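Local coordinates for probable quinone reductase Qor (NADPH:quinone reductase) (Zeta-crystallin homolog protein) (Mycobacterium tuberculosis, PDB 4RVU) that probably catalyses the NADPH-dependent reduction of quinones, binding NADPH as its electron donor in the manner of zeta-crystallin-type quinone reductases, at residues H6-T11 / F61-E66; L34-E39 / S65-T70. All coordinates share one frame; numbering follows the deposited sequence.

Contact 1. Residues H6-T11 / F61-E66; sequences HAIEVT and FVIGSE
The shortest bond here runs from Val10 N to Phe61 O, 2.8 Å, with an N-H...O angle of 178°. The same carbonyl oxygen also receives a CA-H...O contact from Glu9, whose CA is 3.5 Å from Phe61 O. The return bond, Phe61 N to Val10 O at 3.1 Å, completes the hydrogen-bonded antiparallel pair. One step along, Glu9 and Val62 form a non-hydrogen-bonded pair. Beyond it Ile8 O takes a CA-H...O contact from Val62 CA and a weak hydrogen bond from Ile63 N at 3.3 Å, as the second chain leaves the sheet.

The Phe61 ring lies under Val10: CB of the valine sits over one face, displaced toward the rim, 4.3 Å from the ring centroid. With chi1 at 61°, Phe61 CG stands between its own backbone N and carbonyl carbon, which swings CZ in beneath Val10. On the other face of the sheet both methyls of Val62 reach Ala7 CB, CG2 at 4.1 Å. Ile63 lays its CG2 against Ile8 CG2, 4.2 Å away, the two side chains crossing at a slant.

The contact ties the N-terminal strand to the connection into strand 67-74; the Ile63 side chain is about 8 Å from that of NADPH-binding Tyr49. Strand 20-24 flanks strand 5-10 on its other edge, making 61-62 an outer strand of this small antiparallel sheet, while Tyr100 bonds through its backbone to both Ile8 and Ile63.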
ATOM      1  N   HIS A   6      -8.070 -20.033 -38.004  1.00 23.70           N
ATOM      2  CA  HIS A   6      -6.922 -19.140 -37.929  1.00 23.67           C
ATOM      3  C   HIS A   6      -6.639 -18.731 -36.479  1.00 23.73           C
ATOM      4  O   HIS A   6      -7.563 -18.562 -35.679  1.00 22.94           O
ATOM      5  CB  HIS A   6      -7.142 -17.904 -38.801  1.00 23.43           C
ATOM      6  CG  HIS A   6      -7.322 -18.219 -40.253  1.00 24.59           C
ATOM      7  ND1 HIS A   6      -8.495 -17.965 -40.933  1.00 26.20           N
ATOM      8  CD2 HIS A   6      -6.474 -18.769 -41.158  1.00 25.53           C
ATOM      9  CE1 HIS A   6      -8.363 -18.342 -42.195  1.00 24.03           C
ATOM     10  NE2 HIS A   6      -7.147 -18.836 -42.354  1.00 26.98           N
ATOM     11  N   ALA A   7      -5.357 -18.596 -36.150  1.00 20.72           N
ATOM     12  CA  ALA A   7      -4.924 -18.198 -34.812  1.00 21.39           C
ATOM     13  C   ALA A   7      -3.567 -17.520 -34.893  1.00 22.48           C
ATOM     14  O   ALA A   7      -2.853 -17.660 -35.889  1.00 21.65           O
ATOM     15  CB  ALA A   7      -4.857 -19.404 -33.871  1.00 22.09           C
ATOM     16  N   ILE A   8      -3.219 -16.795 -33.835  1.00 19.09           N
ATOM     17  CA  ILE A   8      -1.921 -16.152 -33.736  1.00 19.54           C
ATOM     18  C   ILE A   8      -1.120 -16.899 -32.678  1.00 20.74           C
ATOM     19  O   ILE A   8      -1.417 -16.836 -31.476  1.00 19.90           O
ATOM     20  CB  ILE A   8      -2.044 -14.661 -33.374  1.00 18.94           C
ATOM     21  CG1 ILE A   8      -2.855 -13.905 -34.442  1.00 19.92           C
ATOM     22  CG2 ILE A   8      -0.666 -14.022 -33.224  1.00 19.19           C
ATOM     23  CD1 ILE A   8      -2.096 -13.636 -35.752  1.00 18.96           C
ATOM     24  N   GLU A   9      -0.113 -17.635 -33.127  1.00 30.95           N
ATOM     25  CA  GLU A   9       0.632 -18.497 -32.217  1.00 30.70           C
ATOM     26  C   GLU A   9       2.037 -17.964 -32.006  1.00 32.04           C
ATOM     27  O   GLU A   9       2.655 -17.426 -32.928  1.00 31.93           O
ATOM     28  CB  GLU A   9       0.691 -19.911 -32.789  1.00 32.37           C
ATOM     29  CG  GLU A   9       1.528 -20.887 -31.981  1.00 33.83           C
ATOM     30  CD  GLU A   9       1.720 -22.194 -32.712  1.00 34.79           C
ATOM     31  OE1 GLU A   9       2.380 -22.187 -33.775  1.00 35.80           O
ATOM     32  OE2 GLU A   9       1.200 -23.221 -32.233  1.00 36.11           O
ATOM     33  N   VAL A  10       2.530 -18.111 -30.781  1.00 28.96           N
ATOM     34  CA  VAL A  10       3.903 -17.765 -30.443  1.00 29.92           C
ATOM     35  C   VAL A  10       4.671 -19.064 -30.200  1.00 31.11           C
ATOM     36  O   VAL A  10       4.323 -19.839 -29.310  1.00 29.63           O
ATOM     37  CB  VAL A  10       3.942 -16.854 -29.207  1.00 31.06           C
ATOM     38  CG1 VAL A  10       5.374 -16.551 -28.793  1.00 31.16           C
ATOM     39  CG2 VAL A  10       3.192 -15.563 -29.500  1.00 30.41           C
ATOM     40  N   THR A  11       5.682 -19.309 -31.031  1.00 37.33           N
ATOM     41  CA  THR A  11       6.508 -20.512 -30.957  1.00 38.22           C
ATOM     42  C   THR A  11       7.792 -20.185 -30.206  1.00 38.24           C
ATOM     43  O   THR A  11       8.361 -21.024 -29.497  1.00 37.96           O
ATOM     44  CB  THR A  11       6.811 -21.043 -32.379  1.00 37.36           C
ATOM     45  OG1 THR A  11       5.650 -21.715 -32.886  1.00 38.39           O
ATOM     46  CG2 THR A  11       7.981 -22.015 -32.379  1.00 40.02           C
ATOM     47  N   PHE A  61       2.175 -21.132 -27.550  1.00 31.07           N
ATOM     48  CA  PHE A  61       0.832 -20.802 -27.093  1.00 30.49           C
ATOM     49  C   PHE A  61       0.146 -19.854 -28.068  1.00 29.69           C
ATOM     50  O   PHE A  61       0.812 -19.108 -28.786  1.00 29.38           O
ATOM     51  CB  PHE A  61       0.843 -20.229 -25.666  1.00 29.64           C
ATOM     52  CG  PHE A  61       1.628 -18.946 -25.506  1.00 30.74           C
ATOM     53  CD1 PHE A  61       2.976 -18.977 -25.156  1.00 30.87           C
ATOM     54  CD2 PHE A  61       1.009 -17.708 -25.652  1.00 29.96           C
ATOM     55  CE1 PHE A  61       3.695 -17.803 -24.988  1.00 30.07           C
ATOM     56  CE2 PHE A  61       1.718 -16.532 -25.491  1.00 30.62           C
ATOM     57  CZ  PHE A  61       3.066 -16.578 -25.156  1.00 31.44           C
ATOM     58  N   VAL A  62      -1.181 -19.929 -28.119  1.00 26.60           N
ATOM     59  CA  VAL A  62      -1.985 -18.936 -28.826  1.00 25.58           C
ATOM     60  C   VAL A  62      -2.224 -17.821 -27.820  1.00 25.53           C
ATOM     61  O   VAL A  62      -2.656 -18.081 -26.696  1.00 26.17           O
ATOM     62  CB  VAL A  62      -3.323 -19.523 -29.317  1.00 25.83           C
ATOM     63  CG1 VAL A  62      -4.213 -18.433 -29.891  1.00 25.89           C
ATOM     64  CG2 VAL A  62      -3.084 -20.594 -30.367  1.00 28.29           C
ATOM     65  N   ILE A  63      -1.926 -16.585 -28.211  1.00 26.60           N
ATOM     66  CA  ILE A  63      -1.856 -15.457 -27.281  1.00 26.73           C
ATOM     67  C   ILE A  63      -3.203 -14.748 -27.054  1.00 26.55           C
ATOM     68  O   ILE A  63      -4.110 -14.859 -27.888  1.00 26.97           O
ATOM     69  CB  ILE A  63      -0.801 -14.453 -27.790  1.00 27.10           C
ATOM     70  CG1 ILE A  63      -0.456 -13.389 -26.752  1.00 28.91           C
ATOM     71  CG2 ILE A  63      -1.245 -13.838 -29.093  1.00 27.83           C
ATOM     72  CD1 ILE A  63       0.884 -12.755 -26.996  1.00 28.01           C
ATOM     73  N   GLY A  64      -3.328 -14.045 -25.921  1.00 21.03           N
ATOM     74  CA  GLY A  64      -4.454 -13.152 -25.660  1.00 20.73           C
ATOM     75  C   GLY A  64      -5.506 -13.704 -24.715  1.00 20.15           C
ATOM     76  O   GLY A  64      -5.715 -14.916 -24.653  1.00 19.82           O
ATOM     77  N   SER A  65      -6.188 -12.825 -23.982  1.00 16.36           N
ATOM     78  CA  SER A  65      -7.189 -13.297 -23.026  1.00 16.37           C
ATOM     79  C   SER A  65      -8.548 -12.610 -23.118  1.00 16.40           C
ATOM     80  O   SER A  65      -9.475 -12.988 -22.405  1.00 16.41           O
ATOM     81  CB  SER A  65      -6.656 -13.214 -21.585  1.00 17.64           C
ATOM     82  OG  SER A  65      -6.623 -11.883 -21.110  1.00 17.48           O
ATOM     83  N   GLU A  66      -8.685 -11.618 -23.991  1.00 16.42           N
ATOM     84  CA  GLU A  66      -9.947 -10.879 -24.072  1.00 16.46           C
ATOM     85  C   GLU A  66     -10.664 -11.160 -25.391  1.00 16.55           C
ATOM     86  O   GLU A  66     -10.089 -10.994 -26.464  1.00 16.58           O
ATOM     87  CB  GLU A  66      -9.713  -9.372 -23.886  1.00 16.41           C
ATOM     88  CG  GLU A  66     -10.996  -8.531 -23.810  1.00 16.43           C
ATOM     89  CD  GLU A  66     -10.745  -7.045 -23.504  1.00 16.38           C
ATOM     90  OE1 GLU A  66      -9.651  -6.525 -23.820  1.00 16.35           O
ATOM     91  OE2 GLU A  66     -11.653  -6.397 -22.936  1.00 16.37           O
TER

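Contact 2. Residues L34-E39 / S65-T70; sequences LLIKAE and SEVCGT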
ATOM      1  N   LEU A  34     -16.467 -22.514 -21.718  1.00 17.89           N
ATOM      2  CA  LEU A  34     -17.310 -22.260 -22.877  1.00 17.40           C
ATOM      3  C   LEU A  34     -16.396 -22.229 -24.083  1.00 18.75           C
ATOM      4  O   LEU A  34     -15.220 -21.884 -23.955  1.00 18.53           O
ATOM      5  CB  LEU A  34     -17.978 -20.895 -22.733  1.00 18.46           C
ATOM      6  CG  LEU A  34     -18.816 -20.670 -21.484  1.00 18.52           C
ATOM      7  CD1 LEU A  34     -19.083 -19.180 -21.287  1.00 18.43           C
ATOM      8  CD2 LEU A  34     -20.106 -21.432 -21.624  1.00 18.93           C
ATOM      9  N   LEU A  35     -16.922 -22.590 -25.253  1.00 18.11           N
ATOM     10  CA  LEU A  35     -16.198 -22.401 -26.499  1.00 18.19           C
ATOM     11  C   LEU A  35     -16.825 -21.188 -27.176  1.00 18.15           C
ATOM     12  O   LEU A  35     -18.032 -21.163 -27.405  1.00 18.44           O
ATOM     13  CB  LEU A  35     -16.344 -23.631 -27.394  1.00 19.10           C
ATOM     14  CG  LEU A  35     -15.774 -23.508 -28.809  1.00 19.19           C
ATOM     15  CD1 LEU A  35     -14.258 -23.452 -28.762  1.00 18.52           C
ATOM     16  CD2 LEU A  35     -16.253 -24.666 -29.681  1.00 19.88           C
ATOM     17  N   ILE A  36     -16.019 -20.166 -27.442  1.00 17.61           N
ATOM     18  CA  ILE A  36     -16.530 -18.912 -27.971  1.00 17.18           C
ATOM     19  C   ILE A  36     -16.091 -18.755 -29.421  1.00 17.39           C
ATOM     20  O   ILE A  36     -14.912 -18.910 -29.733  1.00 17.61           O
ATOM     21  CB  ILE A  36     -16.014 -17.722 -27.124  1.00 17.33           C
ATOM     22  CG1 ILE A  36     -16.539 -17.843 -25.686  1.00 17.78           C
ATOM     23  CG2 ILE A  36     -16.406 -16.384 -27.748  1.00 18.13           C
ATOM     24  CD1 ILE A  36     -15.969 -16.833 -24.718  1.00 18.31           C
ATOM     25  N   LYS A  37     -17.036 -18.472 -30.312  1.00 18.86           N
ATOM     26  CA  LYS A  37     -16.662 -18.077 -31.663  1.00 17.94           C
ATOM     27  C   LYS A  37     -16.469 -16.561 -31.678  1.00 18.87           C
ATOM     28  O   LYS A  37     -17.425 -15.801 -31.497  1.00 18.38           O
ATOM     29  CB  LYS A  37     -17.712 -18.495 -32.697  1.00 19.07           C
ATOM     30  CG  LYS A  37     -17.307 -18.097 -34.129  1.00 18.99           C
ATOM     31  CD  LYS A  37     -18.250 -18.586 -35.213  1.00 20.81           C
ATOM     32  CE  LYS A  37     -17.678 -18.221 -36.581  1.00 22.10           C
ATOM     33  NZ  LYS A  37     -18.654 -18.409 -37.693  1.00 24.03           N
ATOM     34  N   ALA A  38     -15.229 -16.129 -31.885  1.00 17.15           N
ATOM     35  CA  ALA A  38     -14.868 -14.709 -31.783  1.00 17.10           C
ATOM     36  C   ALA A  38     -15.568 -13.790 -32.786  1.00 17.15           C
ATOM     37  O   ALA A  38     -15.676 -14.108 -33.982  1.00 17.22           O
ATOM     38  CB  ALA A  38     -13.368 -14.541 -31.887  1.00 17.04           C
ATOM     39  N   GLU A  39     -16.043 -12.651 -32.286  1.00 17.37           N
ATOM     40  CA  GLU A  39     -16.522 -11.565 -33.142  1.00 17.51           C
ATOM     41  C   GLU A  39     -15.596 -10.359 -33.063  1.00 18.26           C
ATOM     42  O   GLU A  39     -15.420  -9.626 -34.041  1.00 17.64           O
ATOM     43  CB  GLU A  39     -17.961 -11.182 -32.774  1.00 18.37           C
ATOM     44  CG  GLU A  39     -18.944 -12.290 -33.121  1.00 18.41           C
ATOM     45  CD  GLU A  39     -20.377 -11.975 -32.754  1.00 19.60           C
ATOM     46  OE1 GLU A  39     -20.651 -10.901 -32.182  1.00 19.69           O
ATOM     47  OE2 GLU A  39     -21.237 -12.826 -33.046  1.00 19.99           O
ATOM     48  N   SER A  65      -6.188 -12.825 -23.982  1.00 16.36           N
ATOM     49  CA  SER A  65      -7.189 -13.297 -23.026  1.00 16.37           C
ATOM     50  C   SER A  65      -8.548 -12.610 -23.118  1.00 16.40           C
ATOM     51  O   SER A  65      -9.475 -12.988 -22.405  1.00 16.41           O
ATOM     52  CB  SER A  65      -6.656 -13.214 -21.585  1.00 17.64           C
ATOM     53  OG  SER A  65      -6.623 -11.883 -21.110  1.00 17.48           O
ATOM     54  N   GLU A  66      -8.685 -11.618 -23.991  1.00 16.42           N
ATOM     55  CA  GLU A  66      -9.947 -10.879 -24.072  1.00 16.46           C
ATOM     56  C   GLU A  66     -10.664 -11.160 -25.391  1.00 16.55           C
ATOM     57  O   GLU A  66     -10.089 -10.994 -26.464  1.00 16.58           O
ATOM     58  CB  GLU A  66      -9.713  -9.372 -23.886  1.00 16.41           C
ATOM     59  CG  GLU A  66     -10.996  -8.531 -23.810  1.00 16.43           C
ATOM     60  CD  GLU A  66     -10.745  -7.045 -23.504  1.00 16.38           C
ATOM     61  OE1 GLU A  66      -9.651  -6.525 -23.820  1.00 16.35           O
ATOM     62  OE2 GLU A  66     -11.653  -6.397 -22.936  1.00 16.37           O
ATOM     63  N   VAL A  67     -11.914 -11.613 -25.306  1.00 16.60           N
ATOM     64  CA  VAL A  67     -12.692 -11.938 -26.510  1.00 16.69           C
ATOM     65  C   VAL A  67     -14.164 -11.669 -26.277  1.00 16.73           C
ATOM     66  O   VAL A  67     -14.669 -11.866 -25.182  1.00 16.71           O
ATOM     67  CB  VAL A  67     -12.509 -13.412 -26.942  1.00 16.74           C
ATOM     68  CG1 VAL A  67     -13.031 -14.353 -25.867  1.00 16.74           C
ATOM     69  CG2 VAL A  67     -13.209 -13.707 -28.286  1.00 16.84           C
ATOM     70  N   CYS A  68     -14.845 -11.188 -27.311  1.00 16.80           N
ATOM     71  CA  CYS A  68     -16.300 -11.175 -27.316  1.00 16.85           C
ATOM     72  C   CYS A  68     -16.756 -11.986 -28.518  1.00 16.95           C
ATOM     73  O   CYS A  68     -16.211 -11.838 -29.616  1.00 16.97           O
ATOM     74  CB  CYS A  68     -16.829  -9.746 -27.429  1.00 16.85           C
ATOM     75  SG  CYS A  68     -18.627  -9.676 -27.629  1.00 16.93           S
ATOM     76  N   GLY A  69     -17.730 -12.869 -28.315  1.00 18.32           N
ATOM     77  CA  GLY A  69     -18.299 -13.612 -29.430  1.00 18.38           C
ATOM     78  C   GLY A  69     -19.464 -14.464 -28.983  1.00 19.42           C
ATOM     79  O   GLY A  69     -20.016 -14.241 -27.910  1.00 19.44           O
ATOM     80  N   THR A  70     -19.843 -15.449 -29.797  1.00 18.44           N
ATOM     81  CA  THR A  70     -21.008 -16.258 -29.470  1.00 18.25           C
ATOM     82  C   THR A  70     -20.598 -17.607 -28.905  1.00 18.89           C
ATOM     83  O   THR A  70     -19.579 -18.175 -29.304  1.00 18.63           O
ATOM     84  CB  THR A  70     -21.937 -16.455 -30.697  1.00 20.01           C
ATOM     85  OG1 THR A  70     -21.153 -16.872 -31.821  1.00 19.88           O
ATOM     86  CG2 THR A  70     -22.644 -15.154 -31.031  1.00 18.39           C
TER
HETATM   87  O   HOH W   1     -20.476 -15.303 -33.911  1.00 25.22           O
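In the GroES-like domain, strand 33-38 pairs antiparallel with the start of strand 67-74 in a curled or branched mixed sheet, and the short segments 34-38 and 67-70 run at 96° to each other. Lys37 and Thr70 form the hydrogen-bonded pair: Lys37 N reaches Thr70 O at 2.8 Å, and Thr70 N returns to Lys37 O at 3.0 Å. A third bond, Glu39 N to Cys68 O at 2.8 Å, holds the corner where the first chain turns. Between them Gly69 brings its bare CA to 3.1 Å from Lys37 O, a CA-H...O contact.

On the buried side Val67 straddles two residues, CG1 against Ile36 CD1 and CG2 against Ala38 CB at 3.7 Å. With chi1 at 63°, CG2 lies anti to the backbone N and turns to Ala38, while CG1 turns to Ile36. On the outer side the Glu39 and Thr70 side chains cross at about a right angle, with Glu39 OE2 3.4 Å from Thr70 CG2. A water joins them, donating to Glu39 OE2 at 2.7 Å and also bonding Thr70 OG1, while Glu39 OE1 is engaged by Ser120 OG.

The pair is part of the curled beta structure of the GroES-like domain, as in medium-chain dehydrogenases/reductases.

How the contacts relate
From the N terminus, strand 5-10 comes first and waits for residues 61-66, so contact 1 closes a long loop of about fifty residues. Inside that span lies strand 33-38. Its partner, residues 65-70, overlaps the end of 61-66, and contact 2 therefore closes a shorter loop whose ends interlock with the first: the two loops cross rather than nest. Ser65 and Glu66 belong to both second segments, though neither touches the first segment of either contact. Through this short connection the chain passes from the small antiparallel sheet of contact 1 to the larger curled sheet of contact 2, the two contact centres lying about 13 Å apart.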